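PDB 5YS9: acyl-coenzyme A oxidase 3 from Yarrowia lipolytica, which oxidises acyl-CoA substrates to trans-2-enoyl-CoA with FAD and molecular oxygen, releasing hydrogen peroxide in peroxisomal fatty acid beta-oxidation. Local coordinates for residues Pro24-Gly29 with Ala328-Gln333; Asp65-Val70 with Ala85-Ala90; Lys402-Ser407 with Gly483-Tyr488. All coordinates share one frame; numbering follows the deposited sequence.

Contact 1 (Pro24-Gly29 with Ala328-Gln333); sequences PKALAG and ACVRRQ. With FAD (flavin-adenine dinucleotide), chain D.
Leu-27 and Ala-26 of helix 23-31 rest on Val-330 and Cys-329, near the end of helix 300-330; apolar side chains and one backbone carbonyl make the contact, and no hydrogen bond crosses it. Followed outward, Leu-27 first sets its CB 4.1 Å from Val-330 CG1. Its CG lies anti to the backbone N (chi1 -170°), and from there the CD1 branch extends to Cys-329, ending 4.1 Å from that residue's CB. Val-330 CG1 also meets the methyl of the preceding residue, 4.2 Å from Ala-26 CB. The same alanine methyl lies 3.8 Å from Cys-329 O, a carbonyl that accepts a hydrogen bond from Lys-344 NZ. Just beyond the packing, Arg-331 grips the adenosine-side phosphate of FAD: NE reaches O2A at 2.8 Å. Arg-331 NH2 binds the same FAD O2A at 2.7 Å, so one oxygen at the guanidinium edge takes two moderately bent bonds. NH1 turns instead to Tyr-656 OH and to Leu-165 O of the second subunit. Gln-333 likewise bonds to backbone atoms of that subunit. The short helix 23-31 thus lies against the last part of the long helix 300-330, with FAD-binding residues at the subunit interface following directly.

Contact 2 (Asp65-Val70 with Ala85-Ala90); sequences DPVLNV and AVARIA
In the loop that leads from helix 49-63 to helix 78-92, within the helical N-terminal region of this acyl-CoA oxidase, Val-67 and Leu-68 fold back against Ala-87 and Arg-88. Val-67 applies its CG2 branch, which approaches the backbone at 3.5 Å from Ala-87 O. The same Val-67 methyl lies 4.1 Å from Ala-87 CB, an apolar touch. Leu-68 crosses the aliphatic stem of Arg-88 at a slant; Leu-68 CD2 comes to 3.3 Å from Arg-88 CG, shorter than a comfortable carbon-carbon contact and so doubtful in detail. The loop has helical backbone angles at residues 66-68 without regular helical bonding. Val-67 O sits 3.6 Å from Arg-88 CD. Bends at chi2 (108°) and chi3 (104°) carry the Arg-88 guanidinium along the loop, where Leu-68 O stands 4.0 Å above its plane, offset toward the rim. Asn-69 O approaches Arg-88 NH1 obliquely at 3.5 Å without forming a hydrogen bond. Arg-88 NH2 makes salt bridges to Asp-73 and Asp-115. A leucine in place of Arg-88 would probably leave these two carboxylates without their shared positive charge and the loop carbonyls without the group they lie against. On helix 78-92, Ile-89 and Ala-90 pack against Phe-684 of the second subunit.

Contact 3 (Lys402-Ser407 with Gly483-Tyr488); sequences KELFAS and GSSVGY
Glu-403 meets Gly-483, Ser-485 and Val-486 mainly through its carbon atoms, and van der Waals packing makes up the contact; no hydrogen bond joins helix 391-428 to the short 3-10 segment 484-488 here. At the glycine, Glu-403 CG lies 3.6 Å from Gly-483 CA. A beta carbon on Gly-483 would point straight into that CG, so the glutamate can lie over the backbone because no side chain intervenes. Two residues further on, Glu-403 CB faces Ser-485 CB at 4.0 Å. With CG anti to the carbonyl carbon (chi1 -62°) and a bend at chi2 (-69°), the Glu-403 side chain crosses that of Val-486 at about a right angle. Glu-403 CD lies 3.7 Å from Val-486 CG2, the methyl set between that valine's backbone N and carbonyl carbon.

Polar atoms of the segments also meet carbon across the contact. Ser-485 OG is 3.3 Å from Leu-404 CD2, while Ser-485 CB lies 3.9 Å from Ser-407 OG.

Hydrogen bonds run within each segment or to residues outside both. Val-486 N binds Gly-483 O at 3.0 Å, the i-to-i+3 step of a 3-10 turn, and Ser-407 N binds Glu-403 O within the helix. Beyond the segments, Glu-403 OE2 pairs with Ser-472 OG on helix 458-477, and Ser-484 N with Asp-400 OD1. His-557 joins both sides, its NE2 to Ser-407 OG and its ND1 to Tyr-488 OH. The loop from 483 is thereby packed between helix 391-428 and helix 547-573, with Tyr-488 leaning on helix 507-534, while Phe-405, two residues after Glu-403, packs against helix 300-330.

In the fold
Along the chain, contact 2 is nested inside the long loop that contact 1 closes, and contact 3 follows both. Contact 1 joins the N-terminal helix 23-31 to the end of helix 300-330, and the chain between its segments includes the eight-stranded sheet. Contact 2 lies about 34 Å from it, centre to centre, in the N-terminal helices; contact 3 is about 45 Å from contact 1 and 41 Å from contact 2, on the other side of the chain's centre from the latter. No two touch. Contacts 1 and 2 both reach the second subunit, and contact 1 alone holds FAD-pocket residues, whereas contact 3 is packing among the C-terminal helices within one chain.

Contact 1 (Pro24-Gly29 with Ala328-Gln333)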
loop_
_atom_site.group_PDB
_atom_site.type_symbol
_atom_site.label_atom_id
_atom_site.label_comp_id
_atom_site.label_asym_id
_atom_site.label_seq_id
_atom_site.Cartn_x
_atom_site.Cartn_y
_atom_site.Cartn_z
ATOM N N PRO A 24 25.405 16.099 -3.893
ATOM C CA PRO A 24 25.714 16.245 -5.332
ATOM C C PRO A 24 27.055 15.636 -5.745
ATOM O O PRO A 24 27.177 15.142 -6.857
ATOM C CB PRO A 24 25.717 17.759 -5.559
ATOM C CG PRO A 24 26.007 18.339 -4.235
ATOM C CD PRO A 24 25.352 17.413 -3.215
ATOM N N LYS A 25 28.037 15.661 -4.864
ATOM C CA LYS A 25 29.320 15.048 -5.150
ATOM C C LYS A 25 29.203 13.509 -5.184
ATOM O O LYS A 25 29.714 12.871 -6.109
ATOM C CB LYS A 25 30.373 15.527 -4.141
ATOM C CG LYS A 25 31.803 15.158 -4.463
ATOM C CD LYS A 25 32.383 15.914 -5.659
ATOM C CE LYS A 25 33.786 15.362 -5.977
ATOM N NZ LYS A 25 34.491 16.082 -7.077
ATOM N N ALA A 26 28.526 12.913 -4.219
ATOM C CA ALA A 26 28.287 11.459 -4.258
ATOM C C ALA A 26 27.592 11.006 -5.543
ATOM O O ALA A 26 28.056 10.085 -6.227
ATOM C CB ALA A 26 27.497 11.008 -3.033
ATOM N N LEU A 27 26.503 11.679 -5.913
ATOM C CA LEU A 27 25.779 11.258 -7.110
ATOM C C LEU A 27 26.600 11.448 -8.401
ATOM O O LEU A 27 26.521 10.643 -9.319
ATOM C CB LEU A 27 24.409 11.912 -7.181
ATOM C CG LEU A 27 23.466 11.367 -8.267
ATOM C CD1 LEU A 27 23.210 9.879 -8.090
ATOM C CD2 LEU A 27 22.150 12.116 -8.232
ATOM N N ALA A 28 27.426 12.481 -8.457
ATOM C CA ALA A 28 28.329 12.650 -9.595
ATOM C C ALA A 28 29.264 11.462 -9.618
ATOM O O ALA A 28 29.480 10.889 -10.675
ATOM C CB ALA A 28 29.107 13.971 -9.532
ATOM N N GLY A 29 29.756 11.048 -8.450
ATOM C CA GLY A 29 30.652 9.908 -8.341
ATOM C C GLY A 29 30.090 8.636 -8.941
ATOM O O GLY A 29 30.833 7.817 -9.471
ATOM N N ALA A 328 19.136 6.828 -2.304
ATOM C CA ALA A 328 20.031 5.814 -1.766
ATOM C C ALA A 328 21.541 6.079 -2.009
ATOM O O ALA A 328 22.376 5.662 -1.189
ATOM C CB ALA A 328 19.626 4.471 -2.332
ATOM N N CYS A 329 21.883 6.722 -3.129
ATOM C CA CYS A 329 23.291 6.918 -3.510
ATOM C C CYS A 329 23.968 7.986 -2.681
ATOM O O CYS A 329 25.210 8.011 -2.579
ATOM C CB CYS A 329 23.435 7.236 -5.000
ATOM S SG CYS A 329 22.964 5.824 -6.079
ATOM N N VAL A 330 23.152 8.859 -2.109
ATOM C CA VAL A 330 23.645 9.939 -1.287
ATOM C C VAL A 330 23.357 9.825 0.200
ATOM O O VAL A 330 23.970 10.514 0.979
ATOM C CB VAL A 330 23.155 11.306 -1.796
ATOM C CG1 VAL A 330 23.272 11.378 -3.297
ATOM C CG2 VAL A 330 21.742 11.594 -1.349
ATOM N N ARG A 331 22.441 8.957 0.599
ATOM C CA ARG A 331 22.034 8.925 1.993
ATOM C C ARG A 331 22.905 8.026 2.840
ATOM O O ARG A 331 23.032 6.861 2.574
ATOM C CB ARG A 331 20.577 8.516 2.125
ATOM C CG ARG A 331 20.144 8.205 3.546
ATOM C CD ARG A 331 19.970 9.441 4.396
ATOM N NE ARG A 331 19.364 9.112 5.671
ATOM C CZ ARG A 331 18.791 9.983 6.482
ATOM N NH1 ARG A 331 18.749 11.252 6.163
ATOM N NH2 ARG A 331 18.258 9.575 7.611
ATOM N N ARG A 332 23.488 8.583 3.884
ATOM C CA ARG A 332 24.358 7.817 4.738
ATOM C C ARG A 332 23.685 7.603 6.073
ATOM O O ARG A 332 23.237 8.539 6.692
ATOM C CB ARG A 332 25.668 8.562 4.959
ATOM C CG ARG A 332 26.594 8.639 3.769
ATOM C CD ARG A 332 27.912 9.277 4.173
ATOM N NE ARG A 332 28.789 9.556 3.041
ATOM C CZ ARG A 332 29.746 8.745 2.621
ATOM N NH1 ARG A 332 29.954 7.597 3.227
ATOM N NH2 ARG A 332 30.487 9.084 1.593
ATOM N N GLN A 333 23.570 6.355 6.488
ATOM C CA GLN A 333 23.176 6.037 7.842
ATOM C C GLN A 333 23.955 4.849 8.391
ATOM O O GLN A 333 23.940 3.781 7.820
ATOM C CB GLN A 333 21.672 5.798 7.915
ATOM C CG GLN A 333 21.082 6.049 9.282
ATOM C CD GLN A 333 20.719 7.492 9.533
ATOM O OE1 GLN A 333 19.942 7.786 10.421
ATOM N NE2 GLN A 333 21.271 8.388 8.753
HETATM P PA FAD D . 17.040 6.327 7.816
HETATM O O1A FAD D . 17.327 5.921 9.211
HETATM O O2A FAD D . 18.072 6.991 6.991
HETATM O O5B FAD D . 16.571 5.103 6.941
HETATM C C5B FAD D . 16.179 5.394 5.608
HETATM C C4B FAD D . 16.124 4.104 4.834
HETATM O O4B FAD D . 17.421 3.524 4.824
HETATM C C3B FAD D . 15.212 3.152 5.565
HETATM O O3B FAD D . 14.372 2.484 4.645
HETATM C C2B FAD D . 16.129 2.137 6.175
HETATM O O2B FAD D . 15.504 0.859 6.170
HETATM C C1B FAD D . 17.362 2.196 5.303
HETATM N N9A FAD D . 18.477 1.926 6.211
HETATM C C8A FAD D . 18.965 2.775 7.119
HETATM N N7A FAD D . 19.966 2.195 7.806
HETATM C C5A FAD D . 20.116 0.948 7.347
HETATM C C6A FAD D . 20.988 -0.202 7.641
HETATM N N6A FAD D . 21.939 -0.145 8.590
HETATM N N1A FAD D . 20.803 -1.314 6.921
HETATM C C2A FAD D . 19.865 -1.389 5.972
HETATM N N3A FAD D . 19.039 -0.393 5.651
HETATM C C4A FAD D . 19.120 0.776 6.297
HETATM N N1 FAD D . 11.041 12.247 15.139
HETATM C C2 FAD D . 11.043 12.887 16.316
HETATM O O2 FAD D . 12.088 12.934 16.952
HETATM N N3 FAD D . 9.965 13.458 16.835
HETATM C C4 FAD D . 8.805 13.441 16.217
HETATM O O4 FAD D . 7.833 13.982 16.722
HETATM C C4X FAD D . 8.707 12.767 14.921
HETATM N N5 FAD D . 7.559 12.713 14.246
HETATM C C5X FAD D . 7.500 12.103 13.060
HETATM C C6 FAD D . 6.300 12.091 12.385
HETATM C C7 FAD D . 6.213 11.473 11.164
HETATM C C7M FAD D . 4.905 11.449 10.440
HETATM C C8 FAD D . 7.410 10.834 10.582
HETATM C C8M FAD D . 7.327 10.157 9.254
HETATM C C9 FAD D . 8.608 10.842 11.258
HETATM C C9A FAD D . 8.702 11.464 12.480
HETATM N N10 FAD D . 9.916 11.487 13.182
HETATM C C10 FAD D . 9.934 12.151 14.403
HETATM C "C1'" FAD D . 11.145 10.887 12.660
HETATM C "C2'" FAD D . 11.119 9.363 12.534
HETATM O "O2'" FAD D . 11.378 8.760 13.795
HETATM C "C3'" FAD D . 12.148 8.892 11.504
HETATM O "O3'" FAD D . 11.576 9.055 10.224
HETATM C "C4'" FAD D . 12.569 7.436 11.622
HETATM O "O4'" FAD D . 12.687 7.108 12.998
HETATM C "C5'" FAD D . 13.936 7.169 11.011
HETATM O "O5'" FAD D . 13.958 7.072 9.596
HETATM P P FAD D . 14.937 8.005 8.753
HETATM O O1P FAD D . 14.142 8.953 7.941
HETATM O O2P FAD D . 15.954 8.541 9.680
HETATM O O3P FAD D . 15.634 7.069 7.681
#

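Contact 2 (Asp65-Val70 with Ala85-Ala90)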
loop_
_atom_site.group_PDB
_atom_site.type_symbol
_atom_site.label_atom_id
_atom_site.label_comp_id
_atom_site.label_asym_id
_atom_site.label_seq_id
_atom_site.Cartn_x
_atom_site.Cartn_y
_atom_site.Cartn_z
ATOM N N ASP A 65 4.468 23.457 -20.437
ATOM C CA ASP A 65 3.157 24.069 -20.424
ATOM C C ASP A 65 2.812 24.636 -19.055
ATOM O O ASP A 65 2.736 23.923 -18.073
ATOM C CB ASP A 65 2.132 23.031 -20.824
ATOM C CG ASP A 65 0.874 23.629 -21.343
ATOM O OD1 ASP A 65 0.440 24.649 -20.811
ATOM O OD2 ASP A 65 0.312 23.078 -22.289
ATOM N N PRO A 66 2.611 25.941 -18.977
ATOM C CA PRO A 66 2.410 26.597 -17.689
ATOM C C PRO A 66 1.160 26.143 -16.950
ATOM O O PRO A 66 1.200 25.995 -15.748
ATOM C CB PRO A 66 2.315 28.073 -18.066
ATOM C CG PRO A 66 3.016 28.168 -19.356
ATOM C CD PRO A 66 2.634 26.920 -20.066
ATOM N N VAL A 67 0.065 25.938 -17.655
ATOM C CA VAL A 67 -1.154 25.475 -17.029
ATOM C C VAL A 67 -1.016 24.060 -16.463
ATOM O O VAL A 67 -1.585 23.745 -15.446
ATOM C CB VAL A 67 -2.399 25.732 -17.906
ATOM C CG1 VAL A 67 -2.049 25.728 -19.369
ATOM C CG2 VAL A 67 -3.538 24.794 -17.581
ATOM N N LEU A 68 -0.263 23.217 -17.141
ATOM C CA LEU A 68 0.029 21.860 -16.683
ATOM C C LEU A 68 0.881 21.673 -15.421
ATOM O O LEU A 68 0.833 20.629 -14.821
ATOM C CB LEU A 68 0.591 21.013 -17.814
ATOM C CG LEU A 68 -0.294 20.910 -19.047
ATOM C CD1 LEU A 68 0.238 19.861 -19.997
ATOM C CD2 LEU A 68 -1.730 20.636 -18.678
ATOM N N ASN A 69 1.577 22.700 -14.988
ATOM C CA ASN A 69 2.609 22.538 -13.993
ATOM C C ASN A 69 2.101 21.839 -12.733
ATOM O O ASN A 69 1.118 22.232 -12.144
ATOM C CB ASN A 69 3.115 23.935 -13.672
ATOM C CG ASN A 69 4.178 23.957 -12.623
ATOM O OD1 ASN A 69 5.301 23.589 -12.866
ATOM N ND2 ASN A 69 3.831 24.432 -11.456
ATOM N N VAL A 70 2.818 20.809 -12.313
ATOM C CA VAL A 70 2.398 19.964 -11.222
ATOM C C VAL A 70 3.077 20.349 -9.933
ATOM O O VAL A 70 2.679 19.883 -8.879
ATOM C CB VAL A 70 2.603 18.469 -11.545
ATOM C CG1 VAL A 70 1.645 18.071 -12.656
ATOM C CG2 VAL A 70 4.051 18.157 -11.914
ATOM N N ALA A 85 -8.142 20.672 -13.284
ATOM C CA ALA A 85 -8.188 19.635 -14.337
ATOM C C ALA A 85 -8.905 20.104 -15.592
ATOM O O ALA A 85 -8.565 19.662 -16.675
ATOM C CB ALA A 85 -8.772 18.345 -13.836
ATOM N N VAL A 86 -9.887 20.991 -15.460
ATOM C CA VAL A 86 -10.579 21.492 -16.648
ATOM C C VAL A 86 -9.688 22.429 -17.437
ATOM O O VAL A 86 -9.578 22.291 -18.638
ATOM C CB VAL A 86 -11.938 22.136 -16.322
ATOM C CG1 VAL A 86 -12.589 22.690 -17.592
ATOM C CG2 VAL A 86 -12.857 21.099 -15.690
ATOM N N ALA A 87 -8.989 23.311 -16.749
ATOM C CA ALA A 87 -8.066 24.213 -17.397
ATOM C C ALA A 87 -6.981 23.404 -18.076
ATOM O O ALA A 87 -6.512 23.740 -19.149
ATOM C CB ALA A 87 -7.479 25.166 -16.389
ATOM N N ARG A 88 -6.573 22.337 -17.417
ATOM C CA ARG A 88 -5.596 21.443 -17.979
ATOM C C ARG A 88 -6.114 20.776 -19.260
ATOM O O ARG A 88 -5.390 20.627 -20.216
ATOM C CB ARG A 88 -5.147 20.436 -16.920
ATOM C CG ARG A 88 -3.890 20.845 -16.171
ATOM C CD ARG A 88 -4.121 21.281 -14.736
ATOM N NE ARG A 88 -3.725 20.243 -13.811
ATOM C CZ ARG A 88 -2.877 20.376 -12.800
ATOM N NH1 ARG A 88 -2.309 21.526 -12.528
ATOM N NH2 ARG A 88 -2.608 19.332 -12.048
ATOM N N ILE A 89 -7.382 20.395 -19.274
ATOM C CA ILE A 89 -8.000 19.798 -20.444
ATOM C C ILE A 89 -8.045 20.765 -21.635
ATOM O O ILE A 89 -7.818 20.375 -22.765
ATOM C CB ILE A 89 -9.387 19.204 -20.091
ATOM C CG1 ILE A 89 -9.214 17.873 -19.371
ATOM C CG2 ILE A 89 -10.242 18.972 -21.319
ATOM C CD1 ILE A 89 -10.374 17.480 -18.499
ATOM N N ALA A 90 -8.340 22.023 -21.361
ATOM C CA ALA A 90 -8.393 23.062 -22.378
ATOM C C ALA A 90 -7.025 23.252 -23.048
ATOM O O ALA A 90 -6.956 23.361 -24.280
ATOM C CB ALA A 90 -8.888 24.358 -21.775
#

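Contact 3 (Lys402-Ser407 with Gly483-Tyr488)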
loop_
_atom_site.group_PDB
_atom_site.type_symbol
_atom_site.label_atom_id
_atom_site.label_comp_id
_atom_site.label_asym_id
_atom_site.label_seq_id
_atom_site.Cartn_x
_atom_site.Cartn_y
_atom_site.Cartn_z
ATOM N N LYS A 402 -6.032 -15.568 -29.427
ATOM C CA LYS A 402 -6.767 -15.915 -28.210
ATOM C C LYS A 402 -5.809 -15.925 -26.988
ATOM O O LYS A 402 -6.118 -15.321 -25.968
ATOM C CB LYS A 402 -7.567 -17.233 -28.350
ATOM C CG LYS A 402 -8.892 -17.116 -29.129
ATOM C CD LYS A 402 -10.069 -16.687 -28.238
ATOM C CE LYS A 402 -11.386 -16.492 -28.992
ATOM N NZ LYS A 402 -11.539 -15.099 -29.512
ATOM N N GLU A 403 -4.636 -16.548 -27.103
ATOM C CA GLU A 403 -3.773 -16.732 -25.940
ATOM C C GLU A 403 -3.075 -15.441 -25.527
ATOM O O GLU A 403 -2.832 -15.221 -24.345
ATOM C CB GLU A 403 -2.796 -17.896 -26.135
ATOM C CG GLU A 403 -3.461 -19.272 -26.323
ATOM C CD GLU A 403 -4.174 -19.855 -25.099
ATOM O OE1 GLU A 403 -4.210 -19.225 -24.012
ATOM O OE2 GLU A 403 -4.723 -20.976 -25.242
ATOM N N LEU A 404 -2.815 -14.587 -26.518
ATOM C CA LEU A 404 -2.480 -13.173 -26.298
ATOM C C LEU A 404 -3.534 -12.420 -25.468
ATOM O O LEU A 404 -3.110 -11.817 -24.522
ATOM C CB LEU A 404 -2.170 -12.428 -27.592
ATOM C CG LEU A 404 -0.713 -12.040 -27.877
ATOM C CD1 LEU A 404 -0.242 -10.903 -26.984
ATOM C CD2 LEU A 404 0.235 -13.225 -27.742
ATOM N N PHE A 405 -4.805 -12.507 -25.780
ATOM C CA PHE A 405 -5.760 -11.834 -24.960
ATOM C C PHE A 405 -5.681 -12.423 -23.553
ATOM O O PHE A 405 -5.633 -11.698 -22.580
ATOM C CB PHE A 405 -7.151 -12.002 -25.564
ATOM C CG PHE A 405 -8.216 -11.247 -24.842
ATOM C CD1 PHE A 405 -8.051 -9.910 -24.544
ATOM C CD2 PHE A 405 -9.375 -11.876 -24.447
ATOM C CE1 PHE A 405 -9.028 -9.213 -23.868
ATOM C CE2 PHE A 405 -10.359 -11.187 -23.775
ATOM C CZ PHE A 405 -10.184 -9.853 -23.485
ATOM N N ALA A 406 -5.599 -13.736 -23.451
ATOM C CA ALA A 406 -5.592 -14.391 -22.152
ATOM C C ALA A 406 -4.397 -14.055 -21.269
ATOM O O ALA A 406 -4.542 -13.818 -20.090
ATOM C CB ALA A 406 -5.701 -15.890 -22.335
ATOM N N SER A 407 -3.219 -14.041 -21.866
ATOM C CA SER A 407 -1.975 -13.723 -21.196
ATOM C C SER A 407 -1.974 -12.280 -20.754
ATOM O O SER A 407 -1.295 -11.896 -19.833
ATOM C CB SER A 407 -0.818 -13.992 -22.129
ATOM O OG SER A 407 -0.106 -15.112 -21.681
ATOM N N GLY A 483 -1.817 -22.033 -28.463
ATOM C CA GLY A 483 -1.344 -20.707 -28.832
ATOM C C GLY A 483 0.097 -20.513 -28.420
ATOM O O GLY A 483 0.582 -21.119 -27.450
ATOM N N SER A 484 0.776 -19.683 -29.192
ATOM C CA SER A 484 2.173 -19.349 -28.994
ATOM C C SER A 484 2.515 -19.039 -27.516
ATOM O O SER A 484 3.556 -19.478 -27.013
ATOM C CB SER A 484 2.510 -18.156 -29.891
ATOM O OG SER A 484 3.759 -17.594 -29.543
ATOM N N SER A 485 1.628 -18.318 -26.823
ATOM C CA SER A 485 1.884 -17.906 -25.435
ATOM C C SER A 485 1.920 -19.022 -24.393
ATOM O O SER A 485 2.438 -18.829 -23.326
ATOM C CB SER A 485 0.865 -16.842 -24.987
ATOM O OG SER A 485 1.022 -15.659 -25.728
ATOM N N VAL A 486 1.369 -20.184 -24.700
ATOM C CA VAL A 486 1.362 -21.320 -23.783
ATOM C C VAL A 486 1.906 -22.581 -24.434
ATOM O O VAL A 486 1.566 -23.679 -23.992
ATOM C CB VAL A 486 -0.074 -21.566 -23.241
ATOM C CG1 VAL A 486 -0.543 -20.390 -22.392
ATOM C CG2 VAL A 486 -1.072 -21.824 -24.369
ATOM N N GLY A 487 2.727 -22.425 -25.485
ATOM C CA GLY A 487 3.398 -23.550 -26.195
ATOM C C GLY A 487 4.237 -24.475 -25.322
ATOM O O GLY A 487 4.326 -25.680 -25.586
ATOM N N TYR A 488 4.836 -23.921 -24.262
ATOM C CA TYR A 488 5.635 -24.708 -23.297
ATOM C C TYR A 488 4.832 -25.874 -22.623
ATOM O O TYR A 488 5.412 -26.814 -22.072
ATOM C CB TYR A 488 6.296 -23.750 -22.243
ATOM C CG TYR A 488 5.304 -23.157 -21.283
ATOM C CD1 TYR A 488 4.936 -23.850 -20.136
ATOM C CD2 TYR A 488 4.680 -21.909 -21.546
ATOM C CE1 TYR A 488 3.977 -23.352 -19.265
ATOM C CE2 TYR A 488 3.716 -21.385 -20.669
ATOM C CZ TYR A 488 3.363 -22.113 -19.525
ATOM O OH TYR A 488 2.423 -21.630 -18.638
#